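Local structure of proline dehydrogenase (Bradyrhizobium japonicum USDA 110, 3HAZ) at residues F787-A790 against G791-S795; E876-E879 against A880-T884. The protein is a bifunctional flavoenzyme that probably oxidises proline to glutamate in two steps, with FAD serving the proline dehydrogenase and NAD the 1-pyrroline-5-carboxylate dehydrogenase. All coordinates share one frame; numbering follows the deposited sequence.

In the fold
Both contacts are local turns within the aldehyde dehydrogenase region of the chain, and they come in series, contact 1 first. The centres of contact 1 and contact 2 lie about 20 Å apart, and the nearest atoms of contact 1 and contact 2 about 11 Å apart, so they do not touch. They share the mixed sheet that holds strands 797-803, 873-876 and 891-897: contact 1 runs from helix 775-787 into strand 797-803, while contact 2 begins the connection from strand 873-876 to strand 891-897, the strand between 873-876 and 797-803. Contact 1 carries Cys794, the predicted catalytic residue, beside NAD. Contact 2 lies farther from the chain centre, in the same connection that later supplies the NAD-binding residue Glu886.

Contact 1. Residues F787-A790 against G791-S795. With NAD (nicotinamide-adenine-dinucleotide), chain D; SO4 (sulfate ion), chain E.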
# COMPACT_ATOMS: atom_id res chain seq x y z
N PHE A 787 30.25 41.60 11.15
CA PHE A 787 31.22 42.30 10.31
C PHE A 787 31.24 41.85 8.85
O PHE A 787 31.70 42.59 7.98
CB PHE A 787 32.63 42.19 10.91
CG PHE A 787 32.72 42.64 12.33
CD1 PHE A 787 32.10 43.81 12.74
CD2 PHE A 787 33.42 41.89 13.27
CE1 PHE A 787 32.18 44.24 14.06
CE2 PHE A 787 33.50 42.31 14.59
CZ PHE A 787 32.87 43.49 14.98
N ARG A 788 30.73 40.65 8.58
CA ARG A 788 30.57 40.17 7.21
C ARG A 788 29.75 41.16 6.39
O ARG A 788 28.76 41.69 6.88
CB ARG A 788 29.90 38.79 7.19
CG ARG A 788 29.43 38.32 5.82
CD ARG A 788 30.54 37.61 5.07
NE ARG A 788 31.13 36.53 5.86
CZ ARG A 788 30.84 35.24 5.70
NH1 ARG A 788 29.97 34.86 4.77
NH2 ARG A 788 31.43 34.33 6.47
N SER A 789 30.17 41.40 5.16
CA SER A 789 29.51 42.38 4.29
C SER A 789 29.51 43.76 4.93
O SER A 789 28.57 44.54 4.73
CB SER A 789 28.07 41.94 3.98
OG SER A 789 28.03 40.62 3.49
N ALA A 790 30.55 44.06 5.71
CA ALA A 790 30.65 45.34 6.41
C ALA A 790 29.41 45.61 7.26
O ALA A 790 29.01 46.76 7.44
CB ALA A 790 30.90 46.49 5.43
N GLY A 791 28.80 44.55 7.78
CA GLY A 791 27.62 44.68 8.61
C GLY A 791 26.41 45.22 7.86
O GLY A 791 25.47 45.73 8.47
N GLN A 792 26.42 45.12 6.53
CA GLN A 792 25.33 45.65 5.71
C GLN A 792 24.31 44.58 5.37
O GLN A 792 23.82 44.49 4.24
CB GLN A 792 25.88 46.33 4.45
CG GLN A 792 26.82 47.51 4.73
CD GLN A 792 27.30 48.20 3.47
OE1 GLN A 792 27.25 49.43 3.37
NE2 GLN A 792 27.75 47.42 2.50
N ARG A 793 23.99 43.76 6.36
CA ARG A 793 22.90 42.80 6.24
C ARG A 793 21.87 43.14 7.30
O ARG A 793 22.22 43.56 8.40
CB ARG A 793 23.39 41.38 6.47
CG ARG A 793 24.44 40.90 5.50
CD ARG A 793 24.92 39.51 5.89
NE ARG A 793 25.88 38.97 4.94
CZ ARG A 793 25.61 38.01 4.06
NH1 ARG A 793 24.40 37.48 4.01
NH2 ARG A 793 26.55 37.58 3.23
N CYS A 794 20.61 42.94 6.99
CA CYS A 794 19.52 43.24 7.91
C CYS A 794 19.54 42.27 9.09
O CYS A 794 19.09 42.59 10.19
CB CYS A 794 18.17 43.14 7.19
SG CYS A 794 17.97 41.62 6.23
N SER A 795 20.05 41.07 8.83
CA SER A 795 20.13 40.01 9.84
C SER A 795 21.34 40.16 10.77
O SER A 795 21.50 39.39 11.72
CB SER A 795 20.23 38.67 9.14
OG SER A 795 21.38 38.65 8.31
PA NAD D . 15.53 52.69 2.50
O1A NAD D . 14.22 52.85 3.47
O2A NAD D . 16.45 53.81 2.72
O5B NAD D . 14.99 52.69 0.92
C5B NAD D . 14.90 51.46 0.22
C4B NAD D . 14.02 51.58 -1.03
O4B NAD D . 12.79 52.38 -0.86
C3B NAD D . 14.71 52.30 -2.27
O3B NAD D . 14.66 51.71 -3.53
C2B NAD D . 14.25 53.74 -2.07
O2B NAD D . 14.59 54.72 -3.02
C1B NAD D . 12.84 53.51 -1.73
N9A NAD D . 12.26 54.69 -1.06
C8A NAD D . 12.90 55.63 -0.33
N7A NAD D . 11.93 56.57 0.13
C5A NAD D . 10.67 56.16 -0.34
C6A NAD D . 9.40 56.70 -0.20
N6A NAD D . 9.21 57.91 0.58
N1A NAD D . 8.33 56.09 -0.77
C2A NAD D . 8.50 54.93 -1.51
N3A NAD D . 9.76 54.39 -1.65
C4A NAD D . 10.84 55.01 -1.07
O3 NAD D . 16.28 51.21 2.77
PN NAD D . 17.84 50.97 2.22
O1N NAD D . 18.80 52.23 2.72
O2N NAD D . 17.84 50.88 0.76
O5D NAD D . 18.45 49.54 2.84
C5D NAD D . 18.77 49.46 4.23
C4D NAD D . 17.57 49.02 5.09
O4D NAD D . 16.69 47.96 4.52
C3D NAD D . 17.78 48.58 6.60
O3D NAD D . 17.11 49.28 7.63
C2D NAD D . 17.57 47.06 6.47
O2D NAD D . 17.62 46.21 7.60
C1D NAD D . 16.44 47.00 5.53
N1N NAD D . 16.40 45.67 4.93
C2N NAD D . 15.60 44.67 5.51
C3N NAD D . 15.57 43.33 4.93
C7N NAD D . 14.68 42.25 5.56
O7N NAD D . 14.50 41.24 4.97
N7N NAD D . 13.97 42.51 6.79
C4N NAD D . 16.39 43.03 3.73
C5N NAD D . 17.19 44.02 3.15
C6N NAD D . 17.21 45.38 3.74
S SO4 E . 20.83 37.47 5.27
O1 SO4 E . 20.14 36.49 6.12
O2 SO4 E . 20.07 38.72 5.27
O3 SO4 E . 22.17 37.73 5.77
O4 SO4 E . 20.93 36.93 3.92
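Ser789 OG has two polar partners: a weak hydrogen bond from Arg793 NE (3.1 Å, bent to 134°) and a hydrogen bond with Asp606 OD2. The serine stands within a tight left-handed turn, in which Ser789, Ala790 and Gly791 all have positive phi. Two bonds of the i to i+3 kind close this turn, Gly791 N to Arg788 O at 3.0 Å and Gln792 N to Ser789 O at 2.9 Å. Gln792 also leans its CB against Ser789 O, at 3.2 Å. Arg793 reaches back past the serine with its chain extended from CG to NE, which sets its guanidinium between the turn and a bound sulfate. There Arg793 NH1 gives sulfate O3 a fairly straight bond of 2.9 Å, and Ser795 OG donates to the same oxygen, sulfate O3, at 2.8 Å. Arg793 NH2 makes a salt bridge with Asp606. Arg788 runs alongside, its CG 3.7 Å from Arg793 NE and its guanidinium turned steeply (79°) against the other. A methionine in place of Arg793 would probably leave the Asp606 carboxylate without its charged mate and the sulfate held less firmly. Gly948 N and Ala949 N complete the anion site, which is consistent with a pocket for the substrate carboxylate beside Cys794, the predicted catalytic residue. The loop carries the chain from helix 775-787 to strand 797-803, with Asp606 of helix 604-629 binding both Ser789 and Arg793, and Arg798 of the strand bonding to Gly791 O.

Contact 2. Residues E876-E879 against A880-T884; sequences ELTE and AGQLT
A single turn of 3-10 helix, residues 880-882, follows strand 873-876, and Gln882 at its end folds its side chain back over the residues that lead into it. OE1 of Gln882 accepts from two successive backbone amides. Glu879 N approaches Gln882 OE1 in the carbonyl plane, on a lone pair, giving a nearly straight bond (163°) of 3.0 Å, whereas Thr878 N makes a weak, bent one to Gln882 OE1 at 2.6 Å. With CG anti to the carbonyl carbon (chi1 -63°) and the chain extended beyond it, the amide is carried back to these donors. In return, Gln882 N donates to Glu879 O at 3.1 Å, so the two residues are joined by backbone and side chain alike. A water accepts a hydrogen bond from Gln882 NE2 and is also hydrogen-bonded to Thr878 OG1 (2.9 Å); NE2 has a further, weak bond to Glu855 O. Leu877 and Gln882 run antiparallel alongside each other, Leu877 CG 3.7 Å from Gln882 CB, and Leu877 CD2 packs on Leu883 CB at 3.8 Å; both leucines also rest on His893 of strand 891-897. Paired i to i+3 bonds, here continued by Leu883 N to Ala880 O at 2.8 Å, are the signature of a 3-10 turn, in this case within a connection between two parallel strands of the aldehyde dehydrogenase fold.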
# COMPACT_ATOMS: atom_id res chain seq x y z
N GLU A 876 31.50 48.27 24.23
CA GLU A 876 30.76 47.64 25.31
C GLU A 876 29.89 48.69 25.99
O GLU A 876 30.37 49.75 26.38
CB GLU A 876 31.69 46.96 26.32
CG GLU A 876 30.97 46.47 27.58
CD GLU A 876 31.84 45.58 28.46
OE1 GLU A 876 33.00 45.30 28.08
OE2 GLU A 876 31.35 45.14 29.52
N LEU A 877 28.61 48.37 26.11
CA LEU A 877 27.64 49.24 26.74
C LEU A 877 27.49 48.84 28.20
O LEU A 877 27.66 47.67 28.54
CB LEU A 877 26.28 49.06 26.06
CG LEU A 877 25.89 49.83 24.79
CD1 LEU A 877 27.11 50.29 24.00
CD2 LEU A 877 24.91 48.99 23.94
N THR A 878 27.14 49.81 29.04
CA THR A 878 26.77 49.53 30.42
C THR A 878 25.43 48.80 30.42
O THR A 878 25.24 47.83 31.15
CB THR A 878 26.63 50.82 31.23
OG1 THR A 878 27.91 51.44 31.38
CG2 THR A 878 26.06 50.53 32.61
N GLU A 879 24.50 49.29 29.60
CA GLU A 879 23.21 48.63 29.45
C GLU A 879 22.70 48.71 28.01
O GLU A 879 23.08 49.61 27.26
CB GLU A 879 22.18 49.22 30.42
CG GLU A 879 22.00 50.72 30.28
CD GLU A 879 21.14 51.29 31.39
OE1 GLU A 879 20.63 50.51 32.22
OE2 GLU A 879 20.98 52.53 31.43
N ALA A 880 21.86 47.75 27.63
CA ALA A 880 21.39 47.63 26.25
C ALA A 880 20.63 48.87 25.82
O ALA A 880 20.63 49.23 24.65
CB ALA A 880 20.51 46.39 26.10
N GLY A 881 19.97 49.52 26.78
CA GLY A 881 19.21 50.73 26.52
C GLY A 881 20.02 51.82 25.83
O GLY A 881 19.45 52.72 25.23
N GLN A 882 21.34 51.74 25.91
CA GLN A 882 22.19 52.73 25.24
C GLN A 882 22.16 52.58 23.73
O GLN A 882 22.49 53.52 23.01
CB GLN A 882 23.63 52.65 25.74
CG GLN A 882 23.82 52.95 27.21
CD GLN A 882 25.26 52.78 27.64
OE1 GLN A 882 25.61 51.80 28.29
NE2 GLN A 882 26.11 53.72 27.25
N LEU A 883 21.79 51.40 23.24
CA LEU A 883 21.65 51.18 21.81
C LEU A 883 20.19 51.33 21.41
O LEU A 883 19.35 50.52 21.79
CB LEU A 883 22.16 49.79 21.41
CG LEU A 883 22.12 49.44 19.92
CD1 LEU A 883 22.97 50.44 19.14
CD2 LEU A 883 22.60 48.01 19.66
N THR A 884 19.88 52.38 20.66
CA THR A 884 18.49 52.69 20.34
C THR A 884 18.15 52.70 18.85
O THR A 884 17.00 52.88 18.47
CB THR A 884 18.06 54.05 20.93
OG1 THR A 884 19.01 55.06 20.56
CG2 THR A 884 17.98 53.97 22.45
O HOH W 1 28.76 52.73 28.96